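Local coordinates for protein O-succinylhomoserine sulfhydrylase (Mycobacterium tuberculosis, PDB 3NDN) that probably catalyses the pyridoxal-phosphate-dependent formation of L-homocysteine from O-succinyl-L-homoserine and hydrogen sulfide, a step in methionine biosynthesis, at residues A[331-336]-A[342-347]; A[98-103]-A[249-254]. All blocks are in the same frame, centred on the assembly; numbering follows the deposited sequence.

Contact 1. Residues A[331-336]-A[342-347]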
ATOM      1  N   PHE A 331      16.094  -3.686 -34.578  1.00 34.47           N
ATOM      2  CA  PHE A 331      16.413  -4.309 -35.886  1.00 35.39           C
ATOM      3  C   PHE A 331      15.463  -3.919 -37.032  1.00 36.48           C
ATOM      4  O   PHE A 331      14.372  -3.399 -36.799  1.00 36.78           O
ATOM      5  CB  PHE A 331      16.503  -5.838 -35.767  1.00 35.31           C
ATOM      6  CG  PHE A 331      15.172  -6.525 -35.521  1.00 35.92           C
ATOM      7  CD1 PHE A 331      14.505  -7.161 -36.568  1.00 36.73           C
ATOM      8  CD2 PHE A 331      14.606  -6.558 -34.246  1.00 35.52           C
ATOM      9  CE1 PHE A 331      13.285  -7.811 -36.359  1.00 36.92           C
ATOM     10  CE2 PHE A 331      13.385  -7.213 -34.021  1.00 36.74           C
ATOM     11  CZ  PHE A 331      12.721  -7.834 -35.083  1.00 36.19           C
ATOM     12  N   ALA A 332      15.884  -4.203 -38.271  1.00 37.33           N
ATOM     13  CA  ALA A 332      15.070  -3.941 -39.456  1.00 39.06           C
ATOM     14  C   ALA A 332      14.883  -5.202 -40.302  1.00 40.09           C
ATOM     15  O   ALA A 332      15.836  -5.968 -40.514  1.00 39.60           O
ATOM     16  CB  ALA A 332      15.689  -2.816 -40.306  1.00 39.11           C
ATOM     17  N   LEU A 333      13.648  -5.408 -40.761  1.00 41.07           N
ATOM     18  CA  LEU A 333      13.297  -6.536 -41.616  1.00 43.20           C
ATOM     19  C   LEU A 333      13.841  -6.340 -43.030  1.00 44.61           C
ATOM     20  O   LEU A 333      13.880  -5.212 -43.530  1.00 44.70           O
ATOM     21  CB  LEU A 333      11.774  -6.730 -41.660  1.00 43.08           C
ATOM     22  CG  LEU A 333      11.085  -7.188 -40.373  1.00 43.46           C
ATOM     23  CD1 LEU A 333       9.588  -6.949 -40.432  1.00 43.46           C
ATOM     24  CD2 LEU A 333      11.378  -8.648 -40.042  1.00 44.26           C
ATOM     25  N   ASP A 334      14.254  -7.432 -43.670  1.00 46.64           N
ATOM     26  CA  ASP A 334      14.757  -7.373 -45.052  1.00 48.88           C
ATOM     27  C   ASP A 334      13.620  -7.634 -46.042  1.00 50.45           C
ATOM     28  O   ASP A 334      13.262  -8.783 -46.302  1.00 51.13           O
ATOM     29  CB  ASP A 334      15.912  -8.359 -45.262  1.00 49.23           C
ATOM     30  CG  ASP A 334      16.605  -8.194 -46.629  1.00 51.45           C
ATOM     31  OD1 ASP A 334      16.586  -7.090 -47.227  1.00 53.25           O
ATOM     32  OD2 ASP A 334      17.190  -9.185 -47.104  1.00 53.75           O
ATOM     33  N   CYS A 335      13.046  -6.552 -46.560  1.00 51.65           N
ATOM     34  CA  CYS A 335      11.935  -6.605 -47.510  1.00 53.63           C
ATOM     35  C   CYS A 335      11.766  -5.232 -48.182  1.00 54.79           C
ATOM     36  O   CYS A 335      12.248  -4.225 -47.652  1.00 54.53           O
ATOM     37  CB  CYS A 335      10.636  -7.036 -46.810  1.00 53.44           C
ATOM     38  SG  CYS A 335       9.978  -5.852 -45.607  1.00 54.05           S
ATOM     39  N   PRO A 336      11.096  -5.182 -49.358  1.00 56.10           N
ATOM     40  CA  PRO A 336      10.850  -3.883 -50.022  1.00 56.85           C
ATOM     41  C   PRO A 336      10.103  -2.886 -49.115  1.00 56.88           C
ATOM     42  O   PRO A 336       9.214  -3.289 -48.353  1.00 56.32           O
ATOM     43  CB  PRO A 336       9.993  -4.259 -51.234  1.00 57.69           C
ATOM     44  CG  PRO A 336      10.294  -5.695 -51.493  1.00 57.53           C
ATOM     45  CD  PRO A 336      10.568  -6.313 -50.148  1.00 56.65           C
ATOM     46  N   GLN A 342       3.339  -3.595 -43.489  1.00 46.26           N
ATOM     47  CA  GLN A 342       2.521  -4.812 -43.438  1.00 46.28           C
ATOM     48  C   GLN A 342       3.309  -5.972 -42.825  1.00 44.89           C
ATOM     49  O   GLN A 342       2.765  -6.784 -42.073  1.00 45.00           O
ATOM     50  CB  GLN A 342       2.043  -5.219 -44.845  1.00 47.25           C
ATOM     51  CG  GLN A 342       0.819  -4.488 -45.367  1.00 49.42           C
ATOM     52  CD  GLN A 342       0.476  -4.874 -46.815  1.00 52.78           C
ATOM     53  OE1 GLN A 342       1.221  -4.570 -47.749  1.00 53.64           O
ATOM     54  NE2 GLN A 342      -0.666  -5.526 -46.999  1.00 54.43           N
ATOM     55  N   ARG A 343       4.588  -6.040 -43.164  1.00 44.33           N
ATOM     56  CA  ARG A 343       5.457  -7.121 -42.719  1.00 43.68           C
ATOM     57  C   ARG A 343       5.775  -6.976 -41.221  1.00 42.21           C
ATOM     58  O   ARG A 343       5.722  -7.958 -40.471  1.00 41.45           O
ATOM     59  CB  ARG A 343       6.721  -7.136 -43.578  1.00 44.37           C
ATOM     60  CG  ARG A 343       7.745  -8.203 -43.222  1.00 47.03           C
ATOM     61  CD  ARG A 343       7.443  -9.593 -43.813  1.00 52.08           C
ATOM     62  NE  ARG A 343       8.386 -10.579 -43.273  1.00 54.45           N
ATOM     63  CZ  ARG A 343       8.089 -11.496 -42.352  1.00 55.54           C
ATOM     64  NH1 ARG A 343       6.852 -11.597 -41.866  1.00 56.91           N
ATOM     65  NH2 ARG A 343       9.035 -12.323 -41.921  1.00 55.78           N
ATOM     66  N   ALA A 344       6.097  -5.754 -40.798  1.00 40.88           N
ATOM     67  CA  ALA A 344       6.311  -5.449 -39.368  1.00 40.22           C
ATOM     68  C   ALA A 344       5.085  -5.765 -38.497  1.00 39.78           C
ATOM     69  O   ALA A 344       5.216  -6.394 -37.449  1.00 38.99           O
ATOM     70  CB  ALA A 344       6.740  -3.987 -39.176  1.00 40.07           C
ATOM     71  N   PHE A 345       3.900  -5.331 -38.932  1.00 39.84           N
ATOM     72  CA  PHE A 345       2.654  -5.622 -38.208  1.00 39.99           C
ATOM     73  C   PHE A 345       2.401  -7.129 -38.084  1.00 39.97           C
ATOM     74  O   PHE A 345       1.930  -7.602 -37.058  1.00 39.62           O
ATOM     75  CB  PHE A 345       1.455  -4.939 -38.888  1.00 40.48           C
ATOM     76  CG  PHE A 345       1.236  -3.506 -38.468  1.00 41.25           C
ATOM     77  CD1 PHE A 345       2.302  -2.704 -38.045  1.00 41.52           C
ATOM     78  CD2 PHE A 345      -0.043  -2.941 -38.523  1.00 41.73           C
ATOM     79  CE1 PHE A 345       2.097  -1.373 -37.666  1.00 40.07           C
ATOM     80  CE2 PHE A 345      -0.256  -1.616 -38.151  1.00 41.53           C
ATOM     81  CZ  PHE A 345       0.818  -0.830 -37.724  1.00 40.87           C
ATOM     82  N   GLU A 346       2.718  -7.874 -39.137  1.00 40.77           N
ATOM     83  CA  GLU A 346       2.552  -9.325 -39.155  1.00 41.63           C
ATOM     84  C   GLU A 346       3.395 -10.014 -38.072  1.00 40.31           C
ATOM     85  O   GLU A 346       2.932 -10.956 -37.409  1.00 40.91           O
ATOM     86  CB  GLU A 346       2.915  -9.880 -40.548  1.00 42.53           C
ATOM     87  CG  GLU A 346       2.561 -11.351 -40.730  1.00 47.15           C
ATOM     88  CD  GLU A 346       3.031 -11.941 -42.069  1.00 52.69           C
ATOM     89  OE1 GLU A 346       4.014 -11.435 -42.667  1.00 52.87           O
ATOM     90  OE2 GLU A 346       2.406 -12.933 -42.510  1.00 55.64           O
ATOM     91  N   VAL A 347       4.623  -9.533 -37.898  1.00 39.13           N
ATOM     92  CA  VAL A 347       5.576 -10.091 -36.925  1.00 37.79           C
ATOM     93  C   VAL A 347       5.114  -9.815 -35.485  1.00 37.83           C
ATOM     94  O   VAL A 347       5.091 -10.728 -34.638  1.00 36.96           O
ATOM     95  CB  VAL A 347       7.020  -9.537 -37.165  1.00 37.56           C
ATOM     96  CG1 VAL A 347       7.984  -9.977 -36.066  1.00 36.38           C
ATOM     97  CG2 VAL A 347       7.556  -9.972 -38.549  1.00 37.35           C
TER

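Contact 2. Residues A[98-103]-A[249-254]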
ATOM      1  N   ALA A  98      25.204  14.774  -3.926  1.00 31.38           N
ATOM      2  CA  ALA A  98      23.853  14.989  -3.363  1.00 30.96           C
ATOM      3  C   ALA A  98      22.729  14.553  -4.327  1.00 30.56           C
ATOM      4  O   ALA A  98      22.995  14.310  -5.519  1.00 30.22           O
ATOM      5  CB  ALA A  98      23.671  16.452  -2.914  1.00 31.12           C
ATOM      6  N   ALA A  99      21.499  14.428  -3.803  1.00 29.81           N
ATOM      7  CA  ALA A  99      20.324  13.905  -4.545  1.00 29.57           C
ATOM      8  C   ALA A  99      18.974  14.504  -4.097  1.00 29.38           C
ATOM      9  O   ALA A  99      18.806  14.885  -2.924  1.00 29.82           O
ATOM     10  CB  ALA A  99      20.261  12.382  -4.419  1.00 30.00           C
ATOM     11  N   PHE A 100      18.019  14.568  -5.029  1.00 28.38           N
ATOM     12  CA  PHE A 100      16.640  15.018  -4.765  1.00 28.33           C
ATOM     13  C   PHE A 100      15.648  14.182  -5.586  1.00 27.29           C
ATOM     14  O   PHE A 100      15.801  14.076  -6.807  1.00 28.56           O
ATOM     15  CB  PHE A 100      16.465  16.515  -5.116  1.00 28.71           C
ATOM     16  CG  PHE A 100      15.506  17.246  -4.184  1.00 29.77           C
ATOM     17  CD1 PHE A 100      15.960  18.268  -3.357  1.00 31.48           C
ATOM     18  CD2 PHE A 100      14.164  16.872  -4.110  1.00 29.24           C
ATOM     19  CE1 PHE A 100      15.092  18.933  -2.469  1.00 32.91           C
ATOM     20  CE2 PHE A 100      13.280  17.532  -3.230  1.00 31.77           C
ATOM     21  CZ  PHE A 100      13.749  18.563  -2.410  1.00 32.04           C
ATOM     22  N   ALA A 101      14.656  13.576  -4.922  1.00 27.19           N
ATOM     23  CA  ALA A 101      13.657  12.712  -5.573  1.00 26.33           C
ATOM     24  C   ALA A 101      12.513  13.527  -6.195  1.00 26.48           C
ATOM     25  O   ALA A 101      12.153  14.576  -5.655  1.00 26.40           O
ATOM     26  CB  ALA A 101      13.075  11.691  -4.546  1.00 26.56           C
ATOM     27  N   THR A 102      11.929  13.018  -7.290  1.00 25.64           N
ATOM     28  CA  THR A 102      10.814  13.701  -8.019  1.00 26.29           C
ATOM     29  C   THR A 102       9.634  12.746  -8.342  1.00 26.05           C
ATOM     30  O   THR A 102       9.758  11.533  -8.154  1.00 26.24           O
ATOM     31  CB  THR A 102      11.304  14.320  -9.341  1.00 26.68           C
ATOM     32  OG1 THR A 102      11.635  13.274 -10.261  1.00 26.09           O
ATOM     33  CG2 THR A 102      12.536  15.243  -9.162  1.00 25.55           C
ATOM     34  N   ALA A 103       8.513  13.284  -8.851  1.00 25.49           N
ATOM     35  CA  ALA A 103       7.291  12.488  -9.135  1.00 25.98           C
ATOM     36  C   ALA A 103       7.437  11.570 -10.376  1.00 25.82           C
ATOM     37  O   ALA A 103       6.703  10.587 -10.513  1.00 26.31           O
ATOM     38  CB  ALA A 103       6.053  13.423  -9.322  1.00 26.33           C
ATOM     39  N   GLY A 249      20.221  24.533  -3.546  1.00 36.19           N
ATOM     40  CA  GLY A 249      19.987  25.924  -3.967  1.00 37.06           C
ATOM     41  C   GLY A 249      18.833  26.075  -4.948  1.00 36.71           C
ATOM     42  O   GLY A 249      17.678  26.064  -4.532  1.00 37.18           O
ATOM     43  N   PRO A 250      19.140  26.208  -6.257  1.00 36.65           N
ATOM     44  CA  PRO A 250      18.099  26.389  -7.283  1.00 36.15           C
ATOM     45  C   PRO A 250      17.159  25.182  -7.469  1.00 35.34           C
ATOM     46  O   PRO A 250      15.964  25.379  -7.731  1.00 34.03           O
ATOM     47  CB  PRO A 250      18.895  26.689  -8.559  1.00 36.66           C
ATOM     48  CG  PRO A 250      20.249  26.106  -8.304  1.00 36.79           C
ATOM     49  CD  PRO A 250      20.495  26.256  -6.834  1.00 37.07           C
ATOM     50  N   VAL A 251      17.678  23.956  -7.325  1.00 34.27           N
ATOM     51  CA  VAL A 251      16.809  22.761  -7.361  1.00 33.83           C
ATOM     52  C   VAL A 251      15.806  22.735  -6.193  1.00 33.84           C
ATOM     53  O   VAL A 251      14.599  22.605  -6.420  1.00 33.15           O
ATOM     54  CB  VAL A 251      17.600  21.422  -7.444  1.00 33.38           C
ATOM     55  CG1 VAL A 251      16.646  20.202  -7.346  1.00 33.22           C
ATOM     56  CG2 VAL A 251      18.388  21.347  -8.737  1.00 33.19           C
ATOM     57  N   GLN A 252      16.299  22.876  -4.960  1.00 34.48           N
ATOM     58  CA  GLN A 252      15.423  22.898  -3.780  1.00 35.02           C
ATOM     59  C   GLN A 252      14.318  23.952  -3.907  1.00 34.65           C
ATOM     60  O   GLN A 252      13.166  23.688  -3.572  1.00 34.64           O
ATOM     61  CB  GLN A 252      16.223  23.113  -2.489  1.00 35.89           C
ATOM     62  CG  GLN A 252      15.403  22.979  -1.194  1.00 38.10           C
ATOM     63  CD  GLN A 252      16.202  23.383   0.052  1.00 43.13           C
ATOM     64  OE1 GLN A 252      17.107  22.665   0.490  1.00 44.69           O
ATOM     65  NE2 GLN A 252      15.872  24.543   0.619  1.00 44.66           N
ATOM     66  N   LYS A 253      14.663  25.136  -4.400  1.00 34.20           N
ATOM     67  CA  LYS A 253      13.667  26.201  -4.565  1.00 33.50           C
ATOM     68  C   LYS A 253      12.520  25.786  -5.485  1.00 32.63           C
ATOM     69  O   LYS A 253      11.345  25.978  -5.141  1.00 32.55           O
ATOM     70  CB  LYS A 253      14.326  27.491  -5.058  1.00 34.23           C
ATOM     71  CG  LYS A 253      13.401  28.694  -5.070  1.00 35.76           C
ATOM     72  CD  LYS A 253      14.127  29.933  -5.547  1.00 37.97           C
ATOM     73  CE  LYS A 253      13.229  31.163  -5.450  1.00 38.98           C
ATOM     74  NZ  LYS A 253      13.824  32.316  -6.202  1.00 41.03           N
ATOM     75  N   LEU A 254      12.841  25.223  -6.652  1.00 31.36           N
ATOM     76  CA  LEU A 254      11.791  24.744  -7.542  1.00 31.04           C
ATOM     77  C   LEU A 254      10.972  23.577  -6.945  1.00 31.31           C
ATOM     78  O   LEU A 254       9.755  23.506  -7.133  1.00 31.11           O
ATOM     79  CB  LEU A 254      12.356  24.378  -8.932  1.00 30.71           C
ATOM     80  CG  LEU A 254      12.742  25.538  -9.866  1.00 29.78           C
ATOM     81  CD1 LEU A 254      13.399  25.019 -11.176  1.00 30.95           C
ATOM     82  CD2 LEU A 254      11.514  26.398 -10.202  1.00 31.35           C
TER

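Contact 1. Residues A[331-336]-A[342-347]
Arg343 is the first residue of the helix segment 342-347 to meet the strand end at 331-336. It does so with the aliphatic part of its side chain. Its CG lies 3.6 Å from CD1 of Leu333, and the two side chains cross at about a right angle. The same CG is 4.0 Å from SG of Cys335, and Arg343 CB packs against that sulfur as well. Leu333 CD1 and Cys335 SG thus both rest on the Arg343 methylene, from clearly different directions. The chain then bends at chi2 (82°), and the guanidinium group leaves the apolar patch. Its NH1 forms a salt bridge with OE1 of Glu346, 3.0 Å away, nearly one helical turn on. The hydrogen bond within this pair is weak, with an N-H...O angle of 129°. The other terminal nitrogen, NH2, is hydrogen-bonded to the backbone O of Leu413, so the guanidinium group has two partners.

Ala344 follows. Leu333 CD1 approaches its backbone N to 3.7 Å and its CB to 4.3 Å. The leucine methyl thus rests on the helix backbone as well as on the alanine methyl. Val347 completes the patch. Its CG2 lies anti to the carbonyl carbon and meets Leu333 CD1 at 4.1 Å. One methyl of Leu333, CD1, therefore touches Arg343, Ala344 and Val347, which span about one turn of the helix. Leu413 and Ala412 of helix 402-413 pack on Leu333 and Val347.

The strand and helix segments run at 115° to each other, with axes 9.7 Å apart at closest approach. The contact is a small apolar core between an antiparallel strand and the helix that follows it. Such helix-on-sheet packing belongs to the C-terminal alpha/beta domain of trans-sulfuration enzymes, which are fold-type I PLP enzymes.

Contact 2. Residues A[98-103]-A[249-254]
Strand 98-102 and the helix segment 249-254 come nearest at Phe100 and Gln252, whose CA atoms are 8.0 Å apart. The strand lies at the edge of the mixed seven-stranded sheet within this chain. This sheet is the core of the large PLP-binding domain of fold-type I enzymes. Helix 244-258 packs on its face. The helix is irregular here: it has a wider pi-type turn at 249-251 and a kink at Gly249 and Pro250. Regular bonding is seen from Lys253 N to Gly249 O.

Phe100 carries the contact from the strand side. Its side chain sets out toward the helix, and its CB lies 4.3 Å from CG1 of Val251. The ring reaches on to Gln252. Both Val251 CG1 and Gln252 CA lie obliquely to the ring. Met255 of the same helix and Glu87 of helix 81-94 also touch the Phe100 side chain.

The contact is light, burying 110 Å² in all. Val251 is buried and also packs on Ala115 and Tyr246. Farther along the helix, Lys253 NZ forms a salt bridge with Glu139 of the second subunit. At the far end of the phenyl ring, CE1 of Phe100 lies 4.2 Å from CA of Gln252 and 4.3 Å from its CG.

After three helices comes strand 98-102, the first of the seven-stranded sheet. The chain then builds the other strands of that sheet before helix 244-258 returns to strand 98-102. Contact 2 thus closes a long loop, with 145 residues between its segments. The chain continues through helices 264-273 and 277-296 into the five-stranded sheet. There contact 1 closes a short loop, with five residues between segments 331-336 and 342-347. The two contacts are in series and neither nest nor cross. The centres of contacts 1 and 2 are about 44 Å apart, on opposite sides of the chain's centre. Contact 2 ties the larger sheet to helix 244-258, and contact 1 the smaller sheet to helix 340-350.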